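Local coordinates for beta-lactamase/D-alanine Carboxypeptidase (Yersinia pestis, PDB 3RJU), which is probably a serine hydrolase of the beta-lactamase and penicillin-binding protein family, acting as a beta-lactamase or D-alanine carboxypeptidase, at residues His110-Thr115 against Leu283-Val288; Gly154-Tyr159 against Leu268-Gly273. One frame throughout, in Å; residues are numbered along the deposited sequence.

Interaction 1 (His110-Thr115 against Leu283-Val288); sequences HLASHT and LGLGWV
L283 meets the end of helix 108-113 with one methyl: its CD1 lies 3.6 Å from the backbone O of S113. CG stands beside the backbone N, anti to the carbonyl carbon (chi1 -55°), and the branch reaches S113 from there. G284 makes its contact through its carbonyl. The O of G284 accepts a CA-H...O contact from S113 CA at 3.6 Å, and S113 CB rests against the same oxygen. The hydroxyl of S113 takes no part across the contact. It is bonded to L109 O and receives a hydrogen bond from T115 OG1. L285 is the centre of an inverse gamma turn. Its side chain sets off away from the helix end, yet CD2 comes to 4.0 Å from A112 CB. Both side chains also touch S69 of helix 64-77. The N-H of G286 gives a weak hydrogen bond to A112 O at 3.0 Å. The bond is well bent, 131° at the hydrogen. The same carbonyl is also bonded to Y164 OH. The O of G286 accepts from a water that lies 2.8 Å from H114 NE2. H114 ND1 is bonded to S160 N, so both ring nitrogens have partners, and the ring stacks on Y159. W287 O takes the N-H of G284 and closes the turn. The helix end is a Schellman motif, with H114 at positive phi and T115 N bonded back to H110 O. A capped helix end thus sits on the turn between strands 282-284 and 288-290, in the buried interior of a beta-lactamase-type fold, near the residues of a probable SxxK site.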
loop_
_atom_site.group_PDB
_atom_site.type_symbol
_atom_site.label_atom_id
_atom_site.label_comp_id
_atom_site.label_asym_id
_atom_site.label_seq_id
_atom_site.Cartn_x
_atom_site.Cartn_y
_atom_site.Cartn_z
ATOM N N HIS A 110 9.864 -0.310 13.401
ATOM C CA HIS A 110 9.924 1.136 13.191
ATOM C C HIS A 110 9.826 1.466 11.705
ATOM O O HIS A 110 9.178 2.439 11.323
ATOM C CB HIS A 110 11.200 1.748 13.784
ATOM C CG HIS A 110 11.327 1.558 15.262
ATOM N ND1 HIS A 110 12.402 0.914 15.842
ATOM C CD2 HIS A 110 10.507 1.925 16.279
ATOM C CE1 HIS A 110 12.244 0.902 17.158
ATOM N NE2 HIS A 110 11.095 1.494 17.448
ATOM N N LEU A 111 10.495 0.680 10.868
ATOM C CA LEU A 111 10.402 0.916 9.430
ATOM C C LEU A 111 8.951 0.746 8.984
ATOM O O LEU A 111 8.451 1.529 8.169
ATOM C CB LEU A 111 11.297 -0.065 8.662
ATOM C CG LEU A 111 12.784 -0.052 9.037
ATOM C CD1 LEU A 111 13.476 -1.223 8.325
ATOM C CD2 LEU A 111 13.439 1.268 8.677
ATOM N N ALA A 112 8.275 -0.285 9.493
ATOM C CA ALA A 112 6.915 -0.593 9.034
ATOM C C ALA A 112 5.858 0.403 9.508
ATOM O O ALA A 112 4.816 0.586 8.867
ATOM C CB ALA A 112 6.516 -2.019 9.448
ATOM N N SER A 113 6.111 1.025 10.654
ATOM C CA SER A 113 5.167 1.960 11.265
ATOM C C SER A 113 5.544 3.452 11.065
ATOM O O SER A 113 4.914 4.338 11.652
ATOM C CB SER A 113 5.041 1.680 12.767
ATOM O OG SER A 113 6.304 1.828 13.424
ATOM N N HIS A 114 6.564 3.726 10.253
ATOM C CA HIS A 114 6.981 5.104 9.944
ATOM C C HIS A 114 7.587 5.854 11.134
ATOM O O HIS A 114 7.586 7.101 11.180
ATOM C CB HIS A 114 5.830 5.928 9.321
ATOM C CG HIS A 114 5.239 5.284 8.110
ATOM N ND1 HIS A 114 5.915 5.164 6.908
ATOM C CD2 HIS A 114 4.039 4.689 7.931
ATOM C CE1 HIS A 114 5.145 4.529 6.039
ATOM N NE2 HIS A 114 4.003 4.228 6.637
ATOM N N THR A 115 8.111 5.095 12.093
ATOM C CA THR A 115 8.645 5.711 13.308
ATOM C C THR A 115 10.171 5.587 13.444
ATOM O O THR A 115 10.729 5.774 14.537
ATOM C CB THR A 115 7.963 5.146 14.571
ATOM O OG1 THR A 115 8.117 3.723 14.597
ATOM C CG2 THR A 115 6.471 5.528 14.576
ATOM N N LEU A 283 -1.493 3.821 14.133
ATOM C CA LEU A 283 -0.654 3.347 13.043
ATOM C C LEU A 283 -0.358 1.871 13.240
ATOM O O LEU A 283 0.018 1.440 14.351
ATOM C CB LEU A 283 0.672 4.115 13.020
ATOM C CG LEU A 283 0.602 5.643 12.944
ATOM C CD1 LEU A 283 1.993 6.238 12.712
ATOM C CD2 LEU A 283 -0.379 6.102 11.898
ATOM N N GLY A 284 -0.530 1.092 12.175
ATOM C CA GLY A 284 -0.121 -0.295 12.189
ATOM C C GLY A 284 1.094 -0.506 11.305
ATOM O O GLY A 284 1.948 0.385 11.136
ATOM N N LEU A 285 1.160 -1.693 10.722
ATOM C CA LEU A 285 2.241 -2.084 9.845
ATOM C C LEU A 285 1.804 -1.663 8.445
ATOM O O LEU A 285 1.212 -2.452 7.686
ATOM C CB LEU A 285 2.457 -3.600 9.941
ATOM C CG LEU A 285 2.651 -4.097 11.397
ATOM C CD1 LEU A 285 2.763 -5.619 11.466
ATOM C CD2 LEU A 285 3.853 -3.406 12.120
ATOM N N GLY A 286 2.043 -0.392 8.135
ATOM C CA GLY A 286 1.554 0.207 6.903
ATOM C C GLY A 286 0.100 0.638 7.021
ATOM O O GLY A 286 -0.245 1.761 6.665
ATOM N N TRP A 287 -0.761 -0.269 7.475
ATOM C CA TRP A 287 -2.169 0.044 7.702
ATOM C C TRP A 287 -2.307 1.257 8.608
ATOM O O TRP A 287 -1.514 1.452 9.539
ATOM C CB TRP A 287 -2.871 -1.138 8.375
ATOM C CG TRP A 287 -2.998 -2.322 7.494
ATOM C CD1 TRP A 287 -2.175 -3.434 7.454
ATOM C CD2 TRP A 287 -4.016 -2.541 6.507
ATOM N NE1 TRP A 287 -2.630 -4.314 6.483
ATOM C CE2 TRP A 287 -3.753 -3.787 5.895
ATOM C CE3 TRP A 287 -5.119 -1.787 6.063
ATOM C CZ2 TRP A 287 -4.569 -4.311 4.890
ATOM C CZ3 TRP A 287 -5.921 -2.311 5.067
ATOM C CH2 TRP A 287 -5.641 -3.560 4.489
ATOM N N VAL A 288 -3.344 2.045 8.344
ATOM C CA VAL A 288 -3.689 3.191 9.156
ATOM C C VAL A 288 -5.119 3.012 9.631
ATOM O O VAL A 288 -6.004 2.686 8.827
ATOM C CB VAL A 288 -3.571 4.496 8.343
ATOM C CG1 VAL A 288 -4.160 5.713 9.127
ATOM C CG2 VAL A 288 -2.111 4.744 7.967
HETATM O O HOH W 1 1.377 3.722 5.888
#

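Interaction 2 (Gly154-Tyr159 against Leu268-Gly273)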
loop_
_atom_site.group_PDB
_atom_site.type_symbol
_atom_site.label_atom_id
_atom_site.label_comp_id
_atom_site.label_asym_id
_atom_site.label_seq_id
_atom_site.Cartn_x
_atom_site.Cartn_y
_atom_site.Cartn_z
ATOM N N GLY A 154 10.451 5.391 17.404
ATOM C CA GLY A 154 9.210 5.257 18.138
ATOM C C GLY A 154 8.695 6.531 18.780
ATOM O O GLY A 154 7.834 6.478 19.667
ATOM N N VAL A 155 9.215 7.674 18.339
ATOM C CA VAL A 155 8.860 8.956 18.935
ATOM C C VAL A 155 8.032 9.827 18.003
ATOM O O VAL A 155 7.074 10.474 18.433
ATOM C CB VAL A 155 10.129 9.702 19.393
ATOM C CG1 VAL A 155 9.842 11.157 19.775
ATOM C CG2 VAL A 155 10.750 8.955 20.577
ATOM N N LYS A 156 8.411 9.843 16.729
ATOM C CA LYS A 156 7.687 10.604 15.713
ATOM C C LYS A 156 7.337 9.696 14.539
ATOM O O LYS A 156 8.148 8.853 14.128
ATOM C CB LYS A 156 8.544 11.768 15.194
ATOM C CG LYS A 156 8.820 12.871 16.199
ATOM C CD LYS A 156 9.643 13.985 15.583
ATOM C CE LYS A 156 9.986 15.050 16.611
ATOM N NZ LYS A 156 10.700 16.179 15.941
ATOM N N ALA A 157 6.126 9.846 14.005
ATOM C CA ALA A 157 5.807 9.209 12.732
ATOM C C ALA A 157 6.117 10.199 11.629
ATOM O O ALA A 157 5.710 11.351 11.702
ATOM C CB ALA A 157 4.347 8.802 12.662
ATOM N N ALA A 158 6.816 9.739 10.598
ATOM C CA ALA A 158 7.058 10.554 9.419
ATOM C C ALA A 158 7.056 9.590 8.271
ATOM O O ALA A 158 7.962 8.768 8.134
ATOM C CB ALA A 158 8.382 11.279 9.515
ATOM N N TYR A 159 6.012 9.664 7.454
ATOM C CA TYR A 159 5.800 8.707 6.378
ATOM C C TYR A 159 7.062 8.606 5.541
ATOM O O TYR A 159 7.629 9.629 5.129
ATOM C CB TYR A 159 4.669 9.207 5.509
ATOM C CG TYR A 159 4.225 8.257 4.442
ATOM C CD1 TYR A 159 3.326 7.231 4.740
ATOM C CD2 TYR A 159 4.681 8.380 3.130
ATOM C CE1 TYR A 159 2.877 6.355 3.764
ATOM C CE2 TYR A 159 4.245 7.502 2.140
ATOM C CZ TYR A 159 3.333 6.497 2.457
ATOM O OH TYR A 159 2.875 5.643 1.483
ATOM N N LEU A 268 2.547 9.156 20.175
ATOM C CA LEU A 268 3.642 9.788 19.425
ATOM C C LEU A 268 3.714 11.286 19.673
ATOM O O LEU A 268 2.696 11.950 19.906
ATOM C CB LEU A 268 3.457 9.553 17.918
ATOM C CG LEU A 268 3.543 8.086 17.523
ATOM C CD1 LEU A 268 2.951 7.890 16.133
ATOM C CD2 LEU A 268 4.993 7.617 17.589
ATOM N N VAL A 269 4.926 11.829 19.604
ATOM C CA VAL A 269 5.113 13.259 19.783
ATOM C C VAL A 269 4.513 14.050 18.612
ATOM O O VAL A 269 3.879 15.090 18.809
ATOM C CB VAL A 269 6.606 13.581 19.983
ATOM C CG1 VAL A 269 6.909 15.084 19.773
ATOM C CG2 VAL A 269 7.026 13.100 21.360
ATOM N N SER A 270 4.716 13.552 17.402
ATOM C CA SER A 270 4.126 14.163 16.208
ATOM C C SER A 270 3.949 13.138 15.102
ATOM O O SER A 270 4.574 12.075 15.111
ATOM C CB SER A 270 4.985 15.314 15.683
ATOM O OG SER A 270 6.275 14.856 15.322
ATOM N N LEU A 271 3.090 13.465 14.150
ATOM C CA LEU A 271 2.874 12.621 12.976
ATOM C C LEU A 271 2.900 13.477 11.723
ATOM O O LEU A 271 2.229 14.516 11.641
ATOM C CB LEU A 271 1.522 11.892 13.040
ATOM C CG LEU A 271 1.337 10.891 14.183
ATOM C CD1 LEU A 271 0.927 11.602 15.476
ATOM C CD2 LEU A 271 0.291 9.853 13.780
ATOM N N LYS A 272 3.656 13.025 10.738
ATOM C CA LYS A 272 3.744 13.746 9.478
ATOM C C LYS A 272 3.439 12.791 8.345
ATOM O O LYS A 272 3.998 11.690 8.282
ATOM C CB LYS A 272 5.146 14.312 9.275
ATOM C CG LYS A 272 5.303 15.020 7.928
ATOM C CD LYS A 272 6.730 15.442 7.655
ATOM C CE LYS A 272 6.761 16.299 6.401
ATOM N NZ LYS A 272 8.058 16.977 6.232
ATOM N N GLY A 273 2.567 13.213 7.433
ATOM C CA GLY A 273 2.322 12.423 6.250
ATOM C C GLY A 273 1.350 11.272 6.417
ATOM O O GLY A 273 1.223 10.465 5.501
HETATM O O HOH W 2 7.836 17.268 15.160
HETATM O O HOH W 3 6.640 13.810 12.719
#
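V155 O accepts the N-H of V269 at 2.8 Å, almost in line with the C=O bond (175°). Next to this bond the two valines lie side by side and point the same way, with V155 CG1 against V269 CG2. A157 uses both its backbone polar atoms. Its N gives a hydrogen bond to S270 O at 2.9 Å. Its O receives K272 N at 2.8 Å, with the donor 38° above the carbonyl plane. A water gives a second bond to that oxygen. Y159 N then bonds K272 O at 3.0 Å and completes the parallel pairing. S270 OG lies alongside the middle of the extended K156 chain, 3.3 Å from CG, with CD next nearest. This OG, between the backbone N and the carbonyl carbon (chi1 61°), is met by two waters. One is the water on A157 O; the other accepts from K156 NZ. The phenol of Y159 finds its partners elsewhere, in K65 and K302, with weak bonds to S62 and a bound citrate. This fits a hydroxyl in a probable SxxK active site. A157 CB, in contrast, packs on L268 CD1 at 3.9 Å and on L271 CG. A157, L268 and L271 all touch L283, so this two-stranded parallel sheet lies with its apolar face against strand 282-284 of the large antiparallel sheet.

Interaction 1 is buried, while interaction 2 lies at the surface. Interaction 2 is nested in the chain loop that interaction 1 closes, and their centres are about 10 Å apart. They touch directly. H114 O probably bonds A158 N, and T115 O probably bonds G154 N, so the end of 110-115 is hydrogen-bonded to 154-159. L283 CD1 packs on A157 CB, joining 283-288 to the short parallel sheet. Interaction 1 rests on leucine methyls against the helix end, one weak backbone bond and a water. Interaction 2 has four backbone bonds between parallel strands, with waters and two lysines on the face that also carries S270. Both lie near the probable SxxK site, interaction 2 supplying Y159.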